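Local structure of ANGPTL4 C-terminal chain (6U1U) at residues Tyr116-Thr121 with Gly164-Thr169; Gly126-Thr131 with Cys170-Leu175; Pro141-Thr144 with Asp148-Leu151; Arg55-Tyr60 with Gly110-Ala115. The protein mediates inactivation of lipoprotein lipase and so regulates triglyceride clearance from the blood, the chain here being its C-terminal fibrinogen-like domain. One frame throughout, in Å; residues are numbered along the deposited sequence.

Contact 1 of 4, residues Tyr116-Thr121 with Gly164-Thr169; sequences YSLQLT and GWWFGT. With PLM (palmitic acid), chain B.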
loop_
_atom_site.group_PDB
_atom_site.type_symbol
_atom_site.label_atom_id
_atom_site.label_comp_id
_atom_site.label_asym_id
_atom_site.label_seq_id
_atom_site.Cartn_x
_atom_site.Cartn_y
_atom_site.Cartn_z
ATOM N N TYR A 116 1.171 -12.347 1.895
ATOM C CA TYR A 116 0.256 -11.209 1.728
ATOM C C TYR A 116 0.186 -10.761 0.259
ATOM O O TYR A 116 0.358 -9.584 -0.072
ATOM C CB TYR A 116 0.660 -10.045 2.641
ATOM C CG TYR A 116 0.615 -10.399 4.122
ATOM C CD1 TYR A 116 -0.598 -10.572 4.769
ATOM C CD2 TYR A 116 1.784 -10.561 4.867
ATOM C CE1 TYR A 116 -0.665 -10.888 6.125
ATOM C CE2 TYR A 116 1.723 -10.874 6.232
ATOM C CZ TYR A 116 0.501 -11.036 6.838
ATOM O OH TYR A 116 0.419 -11.341 8.168
ATOM N N SER A 117 -0.073 -11.728 -0.624
ATOM C CA SER A 117 -0.114 -11.449 -2.056
ATOM C C SER A 117 -1.306 -10.589 -2.438
ATOM O O SER A 117 -2.429 -10.811 -1.976
ATOM C CB SER A 117 -0.204 -12.744 -2.860
ATOM O OG SER A 117 1.038 -13.433 -2.772
ATOM N N LEU A 118 -1.054 -9.645 -3.332
ATOM C CA LEU A 118 -2.121 -8.919 -3.997
ATOM C C LEU A 118 -2.553 -9.770 -5.170
ATOM O O LEU A 118 -1.711 -10.205 -5.973
ATOM C CB LEU A 118 -1.638 -7.564 -4.477
ATOM C CG LEU A 118 -2.536 -6.345 -4.443
ATOM C CD1 LEU A 118 -3.244 -6.207 -3.101
ATOM C CD2 LEU A 118 -1.625 -5.148 -4.723
ATOM N N GLN A 119 -3.839 -10.077 -5.206
ATOM C CA GLN A 119 -4.428 -10.955 -6.206
ATOM C C GLN A 119 -5.274 -10.099 -7.139
ATOM O O GLN A 119 -6.245 -9.468 -6.698
ATOM C CB GLN A 119 -5.242 -12.036 -5.504
ATOM C CG GLN A 119 -4.312 -12.876 -4.604
ATOM C CD GLN A 119 -5.004 -13.544 -3.438
ATOM O OE1 GLN A 119 -6.195 -13.328 -3.181
ATOM N NE2 GLN A 119 -4.245 -14.348 -2.699
ATOM N N LEU A 120 -4.838 -10.041 -8.386
ATOM C CA LEU A 120 -5.484 -9.176 -9.372
ATOM C C LEU A 120 -6.166 -9.988 -10.471
ATOM O O LEU A 120 -5.589 -10.906 -10.947
ATOM C CB LEU A 120 -4.403 -8.277 -9.972
ATOM C CG LEU A 120 -3.576 -7.468 -8.981
ATOM C CD1 LEU A 120 -2.513 -6.656 -9.679
ATOM C CD2 LEU A 120 -4.476 -6.556 -8.190
ATOM N N THR A 121 -7.350 -9.552 -10.911
ATOM C CA THR A 121 -7.913 -10.141 -12.134
ATOM C C THR A 121 -7.150 -9.649 -13.360
ATOM O O THR A 121 -6.377 -8.705 -13.308
ATOM C CB THR A 121 -9.374 -9.762 -12.294
ATOM O OG1 THR A 121 -9.440 -8.345 -12.456
ATOM C CG2 THR A 121 -10.175 -10.206 -11.086
ATOM N N GLY A 164 9.189 -1.858 1.805
ATOM C CA GLY A 164 8.495 -3.105 1.520
ATOM C C GLY A 164 7.360 -2.835 0.542
ATOM O O GLY A 164 6.695 -1.811 0.626
ATOM N N TRP A 165 7.192 -3.741 -0.406
ATOM C CA TRP A 165 6.214 -3.472 -1.464
ATOM C C TRP A 165 5.837 -4.753 -2.176
ATOM O O TRP A 165 6.499 -5.784 -2.053
ATOM C CB TRP A 165 6.765 -2.458 -2.489
ATOM C CG TRP A 165 5.731 -1.817 -3.388
ATOM C CD1 TRP A 165 5.648 -1.901 -4.764
ATOM C CD2 TRP A 165 4.670 -0.948 -2.977
ATOM N NE1 TRP A 165 4.602 -1.134 -5.222
ATOM C CE2 TRP A 165 3.975 -0.550 -4.151
ATOM C CE3 TRP A 165 4.239 -0.480 -1.730
ATOM C CZ2 TRP A 165 2.854 0.290 -4.119
ATOM C CZ3 TRP A 165 3.134 0.397 -1.682
ATOM C CH2 TRP A 165 2.446 0.768 -2.871
ATOM N N TRP A 166 4.756 -4.653 -2.965
ATOM C CA TRP A 166 4.350 -5.713 -3.892
ATOM C C TRP A 166 5.126 -5.485 -5.177
ATOM O O TRP A 166 4.642 -4.889 -6.142
ATOM C CB TRP A 166 2.848 -5.658 -4.139
ATOM C CG TRP A 166 2.011 -5.960 -2.929
ATOM C CD1 TRP A 166 1.707 -7.196 -2.421
ATOM C CD2 TRP A 166 1.339 -5.005 -2.099
ATOM N NE1 TRP A 166 0.887 -7.060 -1.305
ATOM C CE2 TRP A 166 0.653 -5.726 -1.096
ATOM C CE3 TRP A 166 1.293 -3.604 -2.086
ATOM C CZ2 TRP A 166 -0.089 -5.093 -0.084
ATOM C CZ3 TRP A 166 0.555 -2.972 -1.084
ATOM C CH2 TRP A 166 -0.112 -3.712 -0.091
ATOM N N PHE A 167 6.383 -5.924 -5.167
ATOM C CA PHE A 167 7.283 -5.671 -6.295
ATOM C C PHE A 167 6.960 -6.669 -7.425
ATOM O O PHE A 167 7.613 -7.691 -7.603
ATOM C CB PHE A 167 8.734 -5.789 -5.817
ATOM C CG PHE A 167 9.202 -4.698 -4.848
ATOM C CD1 PHE A 167 9.353 -3.372 -5.244
ATOM C CD2 PHE A 167 9.559 -5.016 -3.546
ATOM C CE1 PHE A 167 9.816 -2.431 -4.365
ATOM C CE2 PHE A 167 10.023 -4.057 -2.645
ATOM C CZ PHE A 167 10.155 -2.761 -3.059
ATOM N N GLY A 168 5.909 -6.385 -8.201
ATOM C CA GLY A 168 5.595 -7.256 -9.337
ATOM C C GLY A 168 6.658 -7.217 -10.428
ATOM O O GLY A 168 6.932 -8.222 -11.094
ATOM N N THR A 169 7.205 -6.046 -10.680
ATOM C CA THR A 169 8.526 -5.847 -11.232
ATOM C C THR A 169 9.265 -4.978 -10.222
ATOM O O THR A 169 8.720 -4.591 -9.179
ATOM C CB THR A 169 8.450 -5.157 -12.599
ATOM O OG1 THR A 169 7.932 -3.834 -12.405
ATOM C CG2 THR A 169 7.532 -5.946 -13.537
HETATM C C1 PLM B . 5.987 -2.494 -15.038
HETATM O O1 PLM B . 7.174 -2.422 -14.647
HETATM O O2 PLM B . 5.415 -1.583 -15.650
HETATM C C2 PLM B . 5.231 -3.797 -14.814
HETATM C C3 PLM B . 3.750 -3.769 -14.586
HETATM C C4 PLM B . 3.303 -4.855 -13.621
HETATM C C5 PLM B . 2.030 -4.585 -12.867
HETATM C C6 PLM B . 1.924 -5.269 -11.516
HETATM C C7 PLM B . 1.064 -4.540 -10.517
HETATM C C8 PLM B . 1.328 -4.823 -9.060
HETATM C C9 PLM B . 2.253 -3.840 -8.433
HETATM C CA PLM B . 1.816 -3.287 -7.141
HETATM C CB PLM B . 0.640 -2.394 -7.179
HETATM C CC PLM B . 0.044 -2.215 -5.841
HETATM C CD PLM B . -0.885 -1.088 -5.715
HETATM C CE PLM B . -1.847 -1.016 -6.836
HETATM C CF PLM B . -3.214 -1.507 -6.556
HETATM C CG PLM B . -3.544 -2.751 -7.311
#

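Contact 2 of 4, residues Gly126-Thr131 with Cys170-Leu175; sequences GQLGAT and CSHSNL. With PLM (palmitic acid), chain B.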
loop_
_atom_site.group_PDB
_atom_site.type_symbol
_atom_site.label_atom_id
_atom_site.label_comp_id
_atom_site.label_asym_id
_atom_site.label_seq_id
_atom_site.Cartn_x
_atom_site.Cartn_y
_atom_site.Cartn_z
ATOM N N GLY A 126 -4.383 -5.306 -16.157
ATOM C CA GLY A 126 -4.267 -4.476 -17.353
ATOM C C GLY A 126 -4.308 -2.991 -17.037
ATOM O O GLY A 126 -3.560 -2.200 -17.628
ATOM N N GLN A 127 -5.182 -2.596 -16.104
ATOM C CA GLN A 127 -5.224 -1.199 -15.660
ATOM C C GLN A 127 -3.877 -0.758 -15.125
ATOM O O GLN A 127 -3.533 0.433 -15.193
ATOM C CB GLN A 127 -6.261 -1.007 -14.557
ATOM C CG GLN A 127 -7.709 -1.312 -14.882
ATOM C CD GLN A 127 -8.606 -0.925 -13.705
ATOM O OE1 GLN A 127 -8.746 -1.663 -12.722
ATOM N NE2 GLN A 127 -9.202 0.248 -13.797
ATOM N N LEU A 128 -3.124 -1.681 -14.540
ATOM C CA LEU A 128 -1.846 -1.350 -13.936
ATOM C C LEU A 128 -0.707 -1.414 -14.942
ATOM O O LEU A 128 0.432 -1.108 -14.587
ATOM C CB LEU A 128 -1.562 -2.279 -12.748
ATOM C CG LEU A 128 -2.417 -2.049 -11.489
ATOM C CD1 LEU A 128 -2.452 -3.281 -10.632
ATOM C CD2 LEU A 128 -1.884 -0.852 -10.663
ATOM N N GLY A 129 -0.975 -1.823 -16.186
ATOM C CA GLY A 129 0.046 -1.833 -17.213
ATOM C C GLY A 129 0.456 -3.200 -17.716
ATOM O O GLY A 129 1.218 -3.272 -18.691
ATOM N N ALA A 130 0.003 -4.284 -17.096
ATOM C CA ALA A 130 0.364 -5.610 -17.593
ATOM C C ALA A 130 -0.421 -5.895 -18.878
ATOM O O ALA A 130 -1.632 -5.660 -18.928
ATOM C CB ALA A 130 0.075 -6.668 -16.525
ATOM N N THR A 131 0.260 -6.366 -19.930
ATOM C CA THR A 131 -0.445 -6.584 -21.201
ATOM C C THR A 131 -0.839 -8.023 -21.479
ATOM O O THR A 131 -1.770 -8.242 -22.265
ATOM C CB THR A 131 0.382 -6.125 -22.407
ATOM O OG1 THR A 131 1.565 -6.919 -22.507
ATOM C CG2 THR A 131 0.744 -4.696 -22.280
ATOM N N CYS A 170 10.492 -4.653 -10.531
ATOM C CA CYS A 170 11.179 -3.693 -9.687
ATOM C C CYS A 170 11.055 -2.292 -10.257
ATOM O O CYS A 170 11.773 -1.389 -9.824
ATOM C CB CYS A 170 12.638 -4.128 -9.526
ATOM S SG CYS A 170 13.441 -3.786 -7.923
ATOM N N SER A 171 10.127 -2.087 -11.207
ATOM C CA SER A 171 10.052 -0.850 -11.973
ATOM C C SER A 171 8.661 -0.234 -12.069
ATOM O O SER A 171 8.502 0.763 -12.786
ATOM C CB SER A 171 10.557 -1.093 -13.415
ATOM O OG SER A 171 11.945 -1.365 -13.405
ATOM N N HIS A 172 7.643 -0.802 -11.414
ATOM C CA HIS A 172 6.277 -0.303 -11.562
ATOM C C HIS A 172 5.965 0.812 -10.567
ATOM O O HIS A 172 5.490 1.896 -10.945
ATOM C CB HIS A 172 5.263 -1.439 -11.366
ATOM C CG HIS A 172 3.843 -0.973 -11.374
ATOM N ND1 HIS A 172 3.178 -0.559 -10.236
ATOM C CD2 HIS A 172 2.974 -0.801 -12.400
ATOM C CE1 HIS A 172 1.958 -0.161 -10.558
ATOM N NE2 HIS A 172 1.805 -0.318 -11.867
ATOM N N SER A 173 6.229 0.550 -9.290
ATOM C CA SER A 173 5.881 1.473 -8.215
ATOM C C SER A 173 6.559 1.017 -6.941
ATOM O O SER A 173 6.985 -0.128 -6.820
ATOM C CB SER A 173 4.390 1.529 -7.951
ATOM O OG SER A 173 3.919 0.194 -7.729
ATOM N N ASN A 174 6.609 1.940 -5.982
ATOM C CA ASN A 174 7.015 1.650 -4.617
ATOM C C ASN A 174 6.627 2.855 -3.791
ATOM O O ASN A 174 7.352 3.862 -3.769
ATOM C CB ASN A 174 8.519 1.382 -4.504
ATOM C CG ASN A 174 8.926 1.134 -3.079
ATOM O OD1 ASN A 174 8.046 0.974 -2.226
ATOM N ND2 ASN A 174 10.254 1.098 -2.795
ATOM N N LEU A 175 5.461 2.822 -3.139
ATOM C CA LEU A 175 5.097 3.981 -2.353
ATOM C C LEU A 175 5.736 3.953 -0.963
ATOM O O LEU A 175 5.545 4.893 -0.177
ATOM C CB LEU A 175 3.569 4.089 -2.254
ATOM C CG LEU A 175 2.890 4.172 -3.635
ATOM C CD1 LEU A 175 1.399 4.387 -3.439
ATOM C CD2 LEU A 175 3.495 5.298 -4.454
HETATM C C1 PLM B . 5.987 -2.494 -15.038
HETATM O O1 PLM B . 7.174 -2.422 -14.647
HETATM O O2 PLM B . 5.415 -1.583 -15.650
HETATM C C2 PLM B . 5.231 -3.797 -14.814
HETATM C C3 PLM B . 3.750 -3.769 -14.586
HETATM C C4 PLM B . 3.303 -4.855 -13.621
HETATM C C5 PLM B . 2.030 -4.585 -12.867
HETATM C C6 PLM B . 1.924 -5.269 -11.516
HETATM C C7 PLM B . 1.064 -4.540 -10.517
HETATM C C8 PLM B . 1.328 -4.823 -9.060
HETATM C C9 PLM B . 2.253 -3.840 -8.433
HETATM C CA PLM B . 1.816 -3.287 -7.141
HETATM C CB PLM B . 0.640 -2.394 -7.179
HETATM C CC PLM B . 0.044 -2.215 -5.841
HETATM C CD PLM B . -0.885 -1.088 -5.715
HETATM C CE PLM B . -1.847 -1.016 -6.836
HETATM C CF PLM B . -3.214 -1.507 -6.556
HETATM C CG PLM B . -3.544 -2.751 -7.311
#

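Contact 3 of 4, residues Pro141-Thr144 with Asp148-Leu151; sequences PFST and DHDL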
loop_
_atom_site.group_PDB
_atom_site.type_symbol
_atom_site.label_atom_id
_atom_site.label_comp_id
_atom_site.label_asym_id
_atom_site.label_seq_id
_atom_site.Cartn_x
_atom_site.Cartn_y
_atom_site.Cartn_z
ATOM N N PRO A 141 3.393 -11.291 -4.529
ATOM C CA PRO A 141 3.665 -11.293 -3.083
ATOM C C PRO A 141 4.264 -9.979 -2.617
ATOM O O PRO A 141 4.877 -9.229 -3.375
ATOM C CB PRO A 141 4.680 -12.436 -2.905
ATOM C CG PRO A 141 5.405 -12.474 -4.208
ATOM C CD PRO A 141 4.340 -12.148 -5.277
ATOM N N PHE A 142 4.097 -9.722 -1.321
ATOM C CA PHE A 142 4.805 -8.618 -0.687
ATOM C C PHE A 142 6.250 -9.016 -0.416
ATOM O O PHE A 142 6.518 -10.159 -0.040
ATOM C CB PHE A 142 4.120 -8.271 0.639
ATOM C CG PHE A 142 4.417 -6.897 1.128
ATOM C CD1 PHE A 142 3.689 -5.816 0.615
ATOM C CD2 PHE A 142 5.401 -6.669 2.093
ATOM C CE1 PHE A 142 3.931 -4.533 1.065
ATOM C CE2 PHE A 142 5.666 -5.383 2.553
ATOM C CZ PHE A 142 4.928 -4.312 2.061
ATOM N N SER A 143 7.180 -8.056 -0.528
ATOM C CA SER A 143 8.592 -8.366 -0.261
ATOM C C SER A 143 9.249 -7.265 0.560
ATOM O O SER A 143 8.977 -6.080 0.370
ATOM C CB SER A 143 9.420 -8.540 -1.580
ATOM O OG SER A 143 9.015 -9.715 -2.272
ATOM N N THR A 144 10.158 -7.669 1.458
ATOM C CA THR A 144 11.014 -6.770 2.222
ATOM C C THR A 144 12.449 -7.256 2.030
ATOM O O THR A 144 12.676 -8.322 1.459
ATOM C CB THR A 144 10.676 -6.800 3.727
ATOM O OG1 THR A 144 10.766 -8.159 4.211
ATOM C CG2 THR A 144 9.237 -6.291 3.950
ATOM N N ASP A 148 12.498 -11.439 0.426
ATOM C CA ASP A 148 12.241 -10.930 -0.914
ATOM C C ASP A 148 11.926 -12.079 -1.862
ATOM O O ASP A 148 12.560 -13.135 -1.803
ATOM C CB ASP A 148 13.428 -10.134 -1.445
ATOM C CG ASP A 148 13.168 -9.599 -2.856
ATOM O OD1 ASP A 148 12.484 -8.555 -3.002
ATOM O OD2 ASP A 148 13.625 -10.254 -3.813
ATOM N N HIS A 149 10.961 -11.863 -2.743
ATOM C CA HIS A 149 10.407 -12.944 -3.559
ATOM C C HIS A 149 10.883 -12.933 -5.010
ATOM O O HIS A 149 10.382 -13.726 -5.818
ATOM C CB HIS A 149 8.884 -12.898 -3.464
ATOM C CG HIS A 149 8.408 -13.235 -2.085
ATOM N ND1 HIS A 149 8.139 -12.272 -1.132
ATOM C CD2 HIS A 149 8.224 -14.430 -1.473
ATOM C CE1 HIS A 149 7.805 -12.860 0.005
ATOM N NE2 HIS A 149 7.838 -14.168 -0.177
ATOM N N ASP A 150 11.855 -12.095 -5.359
ATOM C CA ASP A 150 12.426 -12.152 -6.708
ATOM C C ASP A 150 13.019 -13.541 -6.951
ATOM O O ASP A 150 13.865 -14.004 -6.180
ATOM C CB ASP A 150 13.497 -11.063 -6.878
ATOM C CG ASP A 150 13.924 -10.855 -8.352
ATOM O OD1 ASP A 150 14.061 -9.680 -8.766
ATOM O OD2 ASP A 150 14.151 -11.846 -9.086
ATOM N N LEU A 151 12.562 -14.216 -8.016
ATOM C CA LEU A 151 12.990 -15.597 -8.234
ATOM C C LEU A 151 14.432 -15.674 -8.710
ATOM O O LEU A 151 15.081 -16.711 -8.526
ATOM C CB LEU A 151 12.082 -16.294 -9.259
ATOM C CG LEU A 151 10.687 -16.701 -8.782
ATOM C CD1 LEU A 151 9.861 -17.222 -9.948
ATOM C CD2 LEU A 151 10.813 -17.765 -7.701
#

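Contact 4 of 4, residues Arg55-Tyr60 with Gly110-Ala115; sequences RPWEAY and GGEDTA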
loop_
_atom_site.group_PDB
_atom_site.type_symbol
_atom_site.label_atom_id
_atom_site.label_comp_id
_atom_site.label_asym_id
_atom_site.label_seq_id
_atom_site.Cartn_x
_atom_site.Cartn_y
_atom_site.Cartn_z
ATOM N N ARG A 55 12.182 -0.930 6.638
ATOM C CA ARG A 55 12.042 -1.925 7.723
ATOM C C ARG A 55 11.855 -3.348 7.202
ATOM O O ARG A 55 11.444 -3.526 6.088
ATOM C CB ARG A 55 10.894 -1.544 8.653
ATOM C CG ARG A 55 10.845 -0.070 8.998
ATOM C CD ARG A 55 10.187 0.212 10.319
ATOM N NE ARG A 55 10.051 1.633 10.493
ATOM C CZ ARG A 55 9.756 2.216 11.626
ATOM N NH1 ARG A 55 9.566 1.481 12.703
ATOM N NH2 ARG A 55 9.665 3.521 11.673
ATOM N N PRO A 56 12.104 -4.343 8.068
ATOM C CA PRO A 56 12.030 -5.739 7.724
ATOM C C PRO A 56 10.601 -6.285 7.738
ATOM O O PRO A 56 9.717 -5.619 8.102
ATOM C CB PRO A 56 12.872 -6.462 8.783
ATOM C CG PRO A 56 13.195 -5.420 9.813
ATOM C CD PRO A 56 12.451 -4.157 9.457
ATOM N N TRP A 57 10.497 -7.552 7.375
ATOM C CA TRP A 57 9.200 -8.247 7.235
ATOM C C TRP A 57 8.318 -8.079 8.472
ATOM O O TRP A 57 7.182 -7.743 8.325
ATOM C CB TRP A 57 9.443 -9.726 6.967
ATOM C CG TRP A 57 8.175 -10.469 6.729
ATOM C CD1 TRP A 57 7.451 -11.190 7.622
ATOM C CD2 TRP A 57 7.444 -10.514 5.500
ATOM N NE1 TRP A 57 6.328 -11.684 7.028
ATOM C CE2 TRP A 57 6.299 -11.291 5.724
ATOM C CE3 TRP A 57 7.653 -9.978 4.236
ATOM C CZ2 TRP A 57 5.376 -11.545 4.719
ATOM C CZ3 TRP A 57 6.751 -10.238 3.245
ATOM C CH2 TRP A 57 5.628 -11.010 3.485
ATOM N N GLU A 58 8.874 -8.324 9.646
ATOM C CA GLU A 58 7.983 -8.317 10.804
ATOM C C GLU A 58 7.374 -6.950 11.042
ATOM O O GLU A 58 6.253 -6.849 11.559
ATOM C CB GLU A 58 8.741 -8.772 12.056
ATOM C CG GLU A 58 9.017 -10.293 12.079
ATOM C CD GLU A 58 7.740 -11.140 12.001
ATOM O OE1 GLU A 58 6.774 -10.835 12.736
ATOM O OE2 GLU A 58 7.696 -12.093 11.187
ATOM N N ALA A 59 8.100 -5.883 10.704
ATOM C CA ALA A 59 7.542 -4.552 10.879
ATOM C C ALA A 59 6.456 -4.286 9.849
ATOM O O ALA A 59 5.461 -3.618 10.144
ATOM C CB ALA A 59 8.625 -3.490 10.747
ATOM N N TYR A 60 6.651 -4.765 8.612
ATOM C CA TYR A 60 5.596 -4.560 7.619
ATOM C C TYR A 60 4.391 -5.428 7.932
ATOM O O TYR A 60 3.263 -5.091 7.553
ATOM C CB TYR A 60 6.131 -4.852 6.195
ATOM C CG TYR A 60 6.712 -3.583 5.614
ATOM C CD1 TYR A 60 5.872 -2.631 4.997
ATOM C CD2 TYR A 60 8.056 -3.294 5.737
ATOM C CE1 TYR A 60 6.370 -1.427 4.517
ATOM C CE2 TYR A 60 8.560 -2.080 5.237
ATOM C CZ TYR A 60 7.707 -1.161 4.628
ATOM O OH TYR A 60 8.207 0.055 4.146
ATOM N N GLY A 110 -4.237 -11.805 -0.078
ATOM C CA GLY A 110 -4.033 -13.044 0.640
ATOM C C GLY A 110 -3.433 -12.839 2.026
ATOM O O GLY A 110 -2.930 -11.771 2.371
ATOM N N GLY A 111 -3.501 -13.892 2.845
ATOM C CA GLY A 111 -2.915 -13.869 4.167
ATOM C C GLY A 111 -1.420 -14.167 4.165
ATOM O O GLY A 111 -0.759 -14.230 3.124
ATOM N N GLU A 112 -0.881 -14.373 5.376
ATOM C CA GLU A 112 0.581 -14.488 5.465
ATOM C C GLU A 112 1.073 -15.750 4.768
ATOM O O GLU A 112 2.205 -15.769 4.274
ATOM C CB GLU A 112 1.102 -14.482 6.917
ATOM C CG GLU A 112 2.642 -14.246 6.917
ATOM C CD GLU A 112 3.343 -14.190 8.284
ATOM O OE1 GLU A 112 4.542 -13.788 8.286
ATOM O OE2 GLU A 112 2.733 -14.569 9.321
ATOM N N ASP A 113 0.223 -16.771 4.666
ATOM C CA ASP A 113 0.608 -17.986 3.941
ATOM C C ASP A 113 0.721 -17.764 2.435
ATOM O O ASP A 113 1.193 -18.666 1.732
ATOM C CB ASP A 113 -0.393 -19.108 4.233
ATOM C CG ASP A 113 -1.790 -18.784 3.760
ATOM O OD1 ASP A 113 -2.190 -17.588 3.769
ATOM O OD2 ASP A 113 -2.511 -19.732 3.375
ATOM N N THR A 114 0.304 -16.594 1.924
ATOM C CA THR A 114 0.601 -16.178 0.560
ATOM C C THR A 114 1.656 -15.075 0.498
ATOM O O THR A 114 1.833 -14.467 -0.556
ATOM C CB THR A 114 -0.660 -15.677 -0.153
ATOM O OG1 THR A 114 -1.011 -14.371 0.363
ATOM C CG2 THR A 114 -1.817 -16.624 0.017
ATOM N N ALA A 115 2.381 -14.821 1.591
ATOM C CA ALA A 115 3.228 -13.629 1.708
ATOM C C ALA A 115 2.415 -12.366 1.414
ATOM O O ALA A 115 2.912 -11.441 0.775
ATOM C CB ALA A 115 4.465 -13.677 0.797
HETATM O O HOH W 1 5.957 -14.057 10.690
#

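Contact 1 of 4, residues Tyr116-Thr121 with Gly164-Thr169
L118 and W166 mark the nearest backbone approach of 116-121 and 164-169, 7.2 Å between their CA atoms, so the gap is bridged mainly by the W166 side chain. The chain turns at Y116 and is extended from S117 on into strand 118-120, whereas W166 and F167 are successive centres of inverse gamma turns. The W166 indole reaches the loop just ahead of the strand: its NE1 donates to Y116 O at 2.9 Å with an N-H...O angle of 158°. The carbonyl oxygen lies in the indole plane and points almost straight at the donor, so this bond satisfies a buried N-H and, with L118 on the face, limits the turn of the ring. L118 CB stands 4.1 Å from the centroid of the W166 five-membered ring, a CH-pi contact 17° off the normal. The L118 branch continues to bound palmitic acid, with L118 CD2 3.6 Å from palmitate CC. At the other end of 164-169, T169 OG1 donates to palmitate O1 at 2.8 Å; K197 also binds it. Strand 118-120 is paired with strands 100-109 and 138-140, and W166 packs on V140 and edge-to-face with F142, placing this buried contact between the antiparallel sheet and the loop before strand 173-174.

Contact 2 of 4, residues Gly126-Thr131 with Cys170-Leu175
L128 and H172 cross at about a right angle in the wall of the palmitic acid pocket of this fibrinogen-like domain. L128 directly follows helix 122-127, and G129 after it has the positive phi of a Schellman motif, with G129 N bonded back to G126 O at 3.0 Å. That turn leaves L128 O near the plane and at the edge of the H172 imidazole, where it accepts from H172 NE2 at 3.1 Å; the N-H...O angle of 124° makes this a weak bond. The L128 side chain lies beside the ring instead of stacking on it, its CD2 3.9 Å from H172 CE1, while L128 CD1 packs on palmitate CG at 3.5 Å. The fatty acid chain passes over one imidazole face with its C7. With CG anti to the backbone N (chi1 174°), H172 projects from its loop toward the helix end, and W196 meets the ring edge-to-face. An alanine in place of H172 would probably leave L128 O without this donor and open a gap beside the palmitate chain. The imidazole is held from its other nitrogen too: H172 ND1 and S173 OG are hydrogen-bonded at 2.7 Å in the ring plane, and S173 OG also accepts from W165 NE1.

Contact 3 of 4, residues Pro141-Thr144 with Asp148-Leu151
The loop between strand 138-140 and helix 157-160 folds back on itself here, bringing S143 to D148 with 4.5 Å between their CA atoms, and an Asx turn at D148 shapes its returning limb. H149 is held by P141 over a face of its ring and by S143 at its edge. P141 is offset toward the rim of the imidazole: P141 CB is 4.0 Å from the H149 ring centroid and 19° off the normal, a CH-pi contact. P141 CG continues the packing back along the side chain, 3.6 Å from H149 CB, the proline and the histidine running past each other in opposite directions. S143 OG lies in the imidazole plane, hydrogen-bonded to H149 ND1 at 2.9 Å, which probably limits rotation of the ring. With CG beside its own backbone N (chi1 -67°), H149 folds over the loop limb toward P141.

D148 packs more simply, its OD1 3.4 Å from S143 CB; OD1 also accepts from A158 N, tying the loop to helix 157-160. D148 OD2 receives D150 N at 3.0 Å from above the carboxylate plane, the bond that defines the Asx turn. This acidic loop probably corresponds to the loop that binds calcium in the fibrinogen gamma chain, but no metal takes part in the contacts described.

Contact 4 of 4, residues Arg55-Tyr60 with Gly110-Ala115
W57 and A115 are the nearest backbone points between 55-60 and 110-115, yet their CA atoms stand 9.8 Å apart, so the indole of W57 fills much of the gap. W57 is the first residue of helix 57-62, which P56 precedes at the N-cap position. Its CG is anti to the backbone N (chi1 -176°), which sends the ring across to the connection between strands 100-109 and 118-120. There W57 NE1 donates to E112 OE1 at 3.0 Å, with an N-H...O angle of 165°. The oxygen lies close to the indole plane and is approached on its anti side, somewhat out of the carboxylate plane. E112 reaches it with an extended chain, and its other oxygen, OE2, forms a salt bridge with K61 from the same helix as W57. A water donates to both E58 OE2 (2.7 Å) and E112 OE1 (2.8 Å), bridging two carboxylates that would otherwise face each other as like charges.

W57 CH2 meets A115, 4.0 Å from its CB, with the A115 carbonyl oxygen also at that edge. A leucine in place of W57 would probably leave E112 OE1 without its N-H partner and open a gap between the helix and A115.

Within 110-115, T114 N and T114 OG1 both donate to G111 O, at 2.9 and 2.8 Å. The two backbone i to i+3 bonds, T114 N to G111 O and A115 N to E112 O, form the 3-10 turn in the connection between the antiparallel strands 100-109 and 118-120, against which the start of helix 57-62 is docked.

In the fold
Contacts 1 and 2 are buried and share palmitic acid: the first brings strand 118-120 to its pocket, the second the end of helix 122-127, and L120 packing on L128 joins their earlier segments. Contacts 3 and 4 are only partly buried, and protein carboxylates enter their chemistry, with a bridging water in contact 4; contacts 1 and 2 pair a ring N-H with a backbone carbonyl and pack on the lipid chain. Single backbone hydrogen bonds link the set: S143 N to W165 O joins contacts 3 and 1, F142 N to A115 O joins 3 and 4, and G110 N to S117 O joins 4 and 1. Contacts 2 and 4 lie farthest apart, about 20 Å between centres.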